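Local coordinates for Lmo0794 protein (Listeria monocytogenes, PDB 3EW7) that is of uncharacterised function but probably binds NAD or NADP in a Rossmann fold and may act as an oxidoreductase, at residues I185-E188 against D189-I192; Y128-A131 against R132-A135; G70-P73 against D74-E77. The protein carries 3 engineered substitutions. All coordinates share one frame; numbering follows the deposited sequence.

All three contacts are local: each is made where the chain turns into, or begins to coil like, a helix. They follow three successive strands of the parallel Rossmann sheet: contact 3 comes after strand 64-67, contact 2 after strand 97-101 and contact 1 after strand 150-154. In Rossmann proteins the loops at these C-terminal strand ends generally border the dinucleotide and substrate site, whose place here is inferred from the fold. Contacts 2 and 3 are neighbours, with centres about 12 Å apart and nearest atoms about 4 Å apart. Contact 1 stands off, its centre about 20 Å from that of contact 2 and 21 Å from that of contact 3, touching neither.

Contact 1 of 3, residues I185-E188 against D189-I192; sequences ISME and DYAI
Ser-186 and Asp-189 form a capping box at the start of helix 187-199. Asp-189 OD2 takes a weak bond from Ser-186 N (3.4 Å), while Ser-186 OG, at the N-cap position, takes another weak one from Glu-188 N, doubtful because OG is crowded in the model. Short polar side chains suit both positions: serine offers an acceptor to the first turn, and aspartate returns the favour to the N-H of the N-cap residue. For Asp-189 this depends on CG lying anti to its carbonyl carbon, beside the backbone N (chi1 -69°), so that the carboxylate faces back along the chain. CD1 of Ile-185 lies against CB of Asp-189, the two side chains crossing at a slant. The closely packed part is the inner face, where Met-187, a selenomethionine, runs side by side with Tyr-190. Its SE comes within 4.1 Å of Tyr-190 CD2 in an oblique Met-aromatic contact, both residues being buried. The outer face is looser: Glu-188 and Ile-192 are exposed, related by the helical bond from Ile-192 N to Glu-188 O (3.1 Å). This turn leans on helix 11-22, with Met-187 against Ala-12 and Arg-15, while Tyr-190 meets Pro-155 just beyond strand 150-154.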
loop_
_atom_site.group_PDB
_atom_site.type_symbol
_atom_site.label_atom_id
_atom_site.label_comp_id
_atom_site.label_asym_id
_atom_site.label_seq_id
_atom_site.Cartn_x
_atom_site.Cartn_y
_atom_site.Cartn_z
ATOM N N ILE A 185 -18.618 -2.873 4.909
ATOM C CA ILE A 185 -17.696 -1.859 4.389
ATOM C C ILE A 185 -17.410 -1.569 2.899
ATOM O O ILE A 185 -17.163 -2.469 2.092
ATOM C CB ILE A 185 -16.348 -2.050 5.144
ATOM C CG1 ILE A 185 -16.218 -0.968 6.221
ATOM C CG2 ILE A 185 -15.175 -2.127 4.173
ATOM C CD1 ILE A 185 -15.922 0.420 5.696
ATOM N N SER A 186 -17.421 -0.274 2.574
ATOM C CA SER A 186 -17.152 0.224 1.228
ATOM C C SER A 186 -15.647 0.432 1.064
ATOM O O SER A 186 -14.961 0.776 2.019
ATOM C CB SER A 186 -17.876 1.557 1.015
ATOM O OG SER A 186 -17.504 2.157 -0.212
HETATM N N MSE A 187 -15.137 0.225 -0.145
HETATM C CA MSE A 187 -13.712 0.396 -0.394
HETATM C C MSE A 187 -13.299 1.846 -0.167
HETATM O O MSE A 187 -12.217 2.123 0.346
HETATM C CB MSE A 187 -13.371 -0.027 -1.828
HETATM C CG MSE A 187 -11.875 -0.141 -2.119
HETATM SE SE MSE A 187 -10.897 -1.396 -0.972
HETATM C CE MSE A 187 -11.542 -3.085 -1.669
ATOM N N GLU A 188 -14.170 2.772 -0.548
ATOM C CA GLU A 188 -13.871 4.183 -0.378
ATOM C C GLU A 188 -13.798 4.557 1.100
ATOM O O GLU A 188 -13.108 5.506 1.465
ATOM C CB GLU A 188 -14.898 5.058 -1.120
ATOM C CG GLU A 188 -16.207 4.363 -1.497
ATOM C CD GLU A 188 -16.070 3.393 -2.675
ATOM O OE1 GLU A 188 -16.501 2.219 -2.551
ATOM O OE2 GLU A 188 -15.543 3.810 -3.732
ATOM N N ASP A 189 -14.496 3.814 1.956
ATOM C CA ASP A 189 -14.441 4.100 3.388
ATOM C C ASP A 189 -13.064 3.688 3.889
ATOM O O ASP A 189 -12.464 4.370 4.722
ATOM C CB ASP A 189 -15.506 3.319 4.167
ATOM C CG ASP A 189 -16.921 3.786 3.871
ATOM O OD1 ASP A 189 -17.151 5.018 3.778
ATOM O OD2 ASP A 189 -17.810 2.915 3.751
ATOM N N TYR A 190 -12.577 2.566 3.363
ATOM C CA TYR A 190 -11.282 2.018 3.722
ATOM C C TYR A 190 -10.198 3.003 3.307
ATOM O O TYR A 190 -9.215 3.196 4.026
ATOM C CB TYR A 190 -11.091 0.659 3.031
ATOM C CG TYR A 190 -9.920 -0.168 3.534
ATOM C CD1 TYR A 190 -9.706 -0.354 4.902
ATOM C CD2 TYR A 190 -9.031 -0.768 2.641
ATOM C CE1 TYR A 190 -8.626 -1.113 5.368
ATOM C CE2 TYR A 190 -7.956 -1.529 3.097
ATOM C CZ TYR A 190 -7.758 -1.695 4.460
ATOM O OH TYR A 190 -6.687 -2.427 4.909
ATOM N N ALA A 191 -10.385 3.637 2.153
ATOM C CA ALA A 191 -9.421 4.622 1.667
ATOM C C ALA A 191 -9.377 5.827 2.606
ATOM O O ALA A 191 -8.318 6.412 2.835
ATOM C CB ALA A 191 -9.792 5.071 0.269
ATOM N N ILE A 192 -10.536 6.196 3.144
ATOM C CA ILE A 192 -10.632 7.323 4.069
ATOM C C ILE A 192 -9.875 7.012 5.357
ATOM O O ILE A 192 -9.196 7.872 5.907
ATOM C CB ILE A 192 -12.102 7.632 4.385
ATOM C CG1 ILE A 192 -12.731 8.331 3.175
ATOM C CG2 ILE A 192 -12.208 8.468 5.661
ATOM C CD1 ILE A 192 -14.245 8.231 3.114
#

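Contact 2 of 3, residues Y128-A131 against R132-A135; sequences YPTA and RAQA
The methyl CG2 of Thr-130 points at the first turn of helix 131-142, lying close to the methyl CB of Ala-133 and alongside CG of Arg-132, 3.5 Å away. The first torsion explains this orientation: OG1 is anti to the backbone N (chi1 -168°), which leaves CG2 between that N and the carbonyl carbon. Thr-130 occupies the N-cap position, yet its side chain makes no capping bond, and a methyl rather than a hydroxyl is presented to the turn. Thr-130 O starts the helical hydrogen bonding by accepting from Gln-134 N at 3.0 Å. Ala-135 N continues the pattern with a weak bond to Ala-131 O (3.3 Å). The short methyl of Ala-133 leaves room for CG2 of Thr-130 beside it, and alanine suits a helix. Arg-132 uses its aliphatic root against Thr-130. On the inner side, the CB of Pro-129 points toward the helix turn and lies 4.5 Å from CB of Gln-134; proline's restricted backbone suits the extended approach to the helix. Gln-134 is extended beyond CG and reaches Tyr-152 and Ser-154 of strand 150-154. With Pro-129 also on Tyr-152, the inner side of this helix start rests against that strand.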
loop_
_atom_site.group_PDB
_atom_site.type_symbol
_atom_site.label_atom_id
_atom_site.label_comp_id
_atom_site.label_asym_id
_atom_site.label_seq_id
_atom_site.Cartn_x
_atom_site.Cartn_y
_atom_site.Cartn_z
ATOM N N TYR A 128 -5.613 -9.426 -3.112
ATOM C CA TYR A 128 -4.801 -8.919 -2.018
ATOM C C TYR A 128 -4.292 -10.109 -1.213
ATOM O O TYR A 128 -4.680 -11.247 -1.471
ATOM C CB TYR A 128 -5.612 -7.953 -1.149
ATOM C CG TYR A 128 -6.962 -8.462 -0.708
ATOM C CD1 TYR A 128 -8.127 -7.750 -1.007
ATOM C CD2 TYR A 128 -7.082 -9.640 0.034
ATOM C CE1 TYR A 128 -9.385 -8.199 -0.576
ATOM C CE2 TYR A 128 -8.335 -10.099 0.469
ATOM C CZ TYR A 128 -9.482 -9.375 0.162
ATOM O OH TYR A 128 -10.710 -9.829 0.602
ATOM N N PRO A 129 -3.416 -9.868 -0.225
ATOM C CA PRO A 129 -2.852 -10.936 0.603
ATOM C C PRO A 129 -3.866 -11.922 1.155
ATOM O O PRO A 129 -4.948 -11.528 1.581
ATOM C CB PRO A 129 -2.147 -10.168 1.720
ATOM C CG PRO A 129 -1.763 -8.903 1.065
ATOM C CD PRO A 129 -2.999 -8.553 0.291
ATOM N N THR A 130 -3.504 -13.204 1.152
ATOM C CA THR A 130 -4.384 -14.232 1.691
ATOM C C THR A 130 -4.245 -14.226 3.209
ATOM O O THR A 130 -3.476 -13.448 3.762
ATOM C CB THR A 130 -4.034 -15.643 1.162
ATOM O OG1 THR A 130 -5.096 -16.543 1.497
ATOM C CG2 THR A 130 -2.755 -16.164 1.794
ATOM N N ALA A 131 -4.985 -15.099 3.879
ATOM C CA ALA A 131 -4.949 -15.177 5.332
ATOM C C ALA A 131 -3.578 -15.568 5.873
ATOM O O ALA A 131 -3.073 -14.952 6.812
ATOM C CB ALA A 131 -5.999 -16.157 5.817
ATOM N N ARG A 132 -2.979 -16.601 5.293
ATOM C CA ARG A 132 -1.674 -17.044 5.752
ATOM C C ARG A 132 -0.573 -16.143 5.218
ATOM O O ARG A 132 0.434 -15.920 5.888
ATOM C CB ARG A 132 -1.415 -18.494 5.332
ATOM C CG ARG A 132 -1.805 -18.836 3.892
ATOM C CD ARG A 132 -1.429 -20.288 3.563
ATOM N NE ARG A 132 -1.679 -21.194 4.693
ATOM C CZ ARG A 132 -2.859 -21.737 4.996
ATOM N NH1 ARG A 132 -3.929 -21.486 4.250
ATOM N NH2 ARG A 132 -2.973 -22.519 6.067
ATOM N N ALA A 133 -0.770 -15.626 4.009
ATOM C CA ALA A 133 0.217 -14.743 3.406
ATOM C C ALA A 133 0.379 -13.527 4.295
ATOM O O ALA A 133 1.489 -13.054 4.527
ATOM C CB ALA A 133 -0.230 -14.314 2.026
ATOM N N GLN A 134 -0.737 -13.027 4.803
ATOM C CA GLN A 134 -0.710 -11.860 5.660
ATOM C C GLN A 134 0.050 -12.156 6.933
ATOM O O GLN A 134 0.917 -11.384 7.348
ATOM C CB GLN A 134 -2.126 -11.426 6.016
ATOM C CG GLN A 134 -2.181 -10.064 6.656
ATOM C CD GLN A 134 -3.546 -9.725 7.181
ATOM O OE1 GLN A 134 -3.823 -9.911 8.366
ATOM N NE2 GLN A 134 -4.417 -9.233 6.301
ATOM N N ALA A 135 -0.292 -13.277 7.558
ATOM C CA ALA A 135 0.349 -13.687 8.799
ATOM C C ALA A 135 1.847 -13.751 8.586
ATOM O O ALA A 135 2.613 -13.337 9.449
ATOM C CB ALA A 135 -0.180 -15.039 9.243
#

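Contact 3 of 3, residues G70-P73 against D74-E77; sequences GISP and DEAE. Engineered in segment 70-73: Ile-71 (natural residue Val).
Glu-75 folds back onto the loop that precedes it, and a single carboxylate oxygen, OE1, gathers two backbone N-H groups. Gly-70 N reaches it at 2.9 Å, nearly along the C-O axis, and Ile-71 N at 2.7 Å, from above the carboxylate plane; the two donors come from opposite faces. Glutamate has the length for this: CG lies anti to the carbonyl carbon (chi1 -64°) and the chain is extended beyond it. The two N-H groups satisfy OE1 and limit the rotation of the carboxylate, which would partly offset burying its charge. The bend needs Gly-70, whose positive phi would force a beta carbon against the carbonyl O of the residue before. Ile-71, an engineered residue, lies side by side with Glu-75, and its CG1 is 3.7 Å from OE1.

Pro-73 begins the next turn, its fixed phi fitting the helical angles that follow, while the residue stays largely on the surface. Its carbonyl O lies beside CB of Ala-76, and Ala-76 N makes a weak, less certain bond to it. Asp-74 turns back over this step: its OD2 accepts from Ser-72 OG at 2.6 Å, the hydroxyl approaching from above the carboxylate plane. The bond bridges across Pro-73 in the chain, a span that suits serine's short hydroxyl, set by chi1 72°. The other oxygen, OD1, forms a salt bridge with Lys-78.

The whole coil links strand 64-67 to helix 79-90. Ile-71 touches Thr-9 in the loop between strand 2-6 and helix 11-22, Glu-75 touches Arg-32 just after strand 26-31, and Pro-73 meets Tyr-127 in the approach to helix 131-142.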
loop_
_atom_site.group_PDB
_atom_site.type_symbol
_atom_site.label_atom_id
_atom_site.label_comp_id
_atom_site.label_asym_id
_atom_site.label_seq_id
_atom_site.Cartn_x
_atom_site.Cartn_y
_atom_site.Cartn_z
ATOM N N GLY A 70 -1.157 -6.463 -5.440
ATOM C CA GLY A 70 -2.123 -7.528 -5.651
ATOM C C GLY A 70 -3.263 -7.142 -6.574
ATOM O O GLY A 70 -4.420 -7.137 -6.164
ATOM N N ILE A 71 -2.928 -6.825 -7.822
ATOM C CA ILE A 71 -3.915 -6.423 -8.820
ATOM C C ILE A 71 -4.328 -7.586 -9.718
ATOM O O ILE A 71 -5.317 -7.495 -10.450
ATOM C CB ILE A 71 -3.348 -5.324 -9.735
ATOM C CG1 ILE A 71 -2.839 -4.160 -8.881
ATOM C CG2 ILE A 71 -4.421 -4.862 -10.733
ATOM C CD1 ILE A 71 -1.918 -3.194 -9.631
ATOM N N SER A 72 -3.566 -8.675 -9.661
ATOM C CA SER A 72 -3.838 -9.833 -10.506
ATOM C C SER A 72 -3.508 -11.159 -9.819
ATOM O O SER A 72 -2.939 -11.183 -8.730
ATOM C CB SER A 72 -3.028 -9.719 -11.789
ATOM O OG SER A 72 -1.665 -9.952 -11.501
ATOM N N PRO A 73 -3.845 -12.283 -10.476
ATOM C CA PRO A 73 -3.606 -13.629 -9.949
ATOM C C PRO A 73 -2.165 -13.924 -9.551
ATOM O O PRO A 73 -1.918 -14.518 -8.497
ATOM C CB PRO A 73 -4.072 -14.534 -11.087
ATOM C CG PRO A 73 -5.093 -13.697 -11.799
ATOM C CD PRO A 73 -4.436 -12.360 -11.825
ATOM N N ASP A 74 -1.218 -13.522 -10.396
ATOM C CA ASP A 74 0.190 -13.786 -10.121
ATOM C C ASP A 74 0.700 -12.975 -8.944
ATOM O O ASP A 74 1.457 -13.486 -8.115
ATOM C CB ASP A 74 1.040 -13.509 -11.362
ATOM C CG ASP A 74 1.208 -12.035 -11.639
ATOM O OD1 ASP A 74 2.258 -11.471 -11.255
ATOM O OD2 ASP A 74 0.287 -11.444 -12.234
ATOM N N GLU A 75 0.284 -11.714 -8.861
ATOM C CA GLU A 75 0.705 -10.873 -7.756
ATOM C C GLU A 75 0.171 -11.479 -6.474
ATOM O O GLU A 75 0.650 -11.176 -5.393
ATOM C CB GLU A 75 0.168 -9.449 -7.905
ATOM C CG GLU A 75 0.686 -8.701 -9.119
ATOM C CD GLU A 75 0.523 -7.189 -9.005
ATOM O OE1 GLU A 75 -0.254 -6.719 -8.139
ATOM O OE2 GLU A 75 1.173 -6.472 -9.798
ATOM N N ALA A 76 -0.820 -12.353 -6.603
ATOM C CA ALA A 76 -1.432 -12.977 -5.440
ATOM C C ALA A 76 -0.568 -14.065 -4.830
ATOM O O ALA A 76 -0.831 -14.517 -3.720
ATOM C CB ALA A 76 -2.803 -13.539 -5.805
ATOM N N GLU A 77 0.467 -14.489 -5.542
ATOM C CA GLU A 77 1.335 -15.524 -4.996
ATOM C C GLU A 77 2.654 -14.910 -4.540
ATOM O O GLU A 77 3.466 -15.569 -3.885
ATOM C CB GLU A 77 1.632 -16.586 -6.055
ATOM C CG GLU A 77 0.478 -16.917 -6.967
ATOM C CD GLU A 77 0.886 -17.888 -8.058
ATOM O OE1 GLU A 77 0.200 -17.946 -9.101
ATOM O OE2 GLU A 77 1.892 -18.598 -7.872
#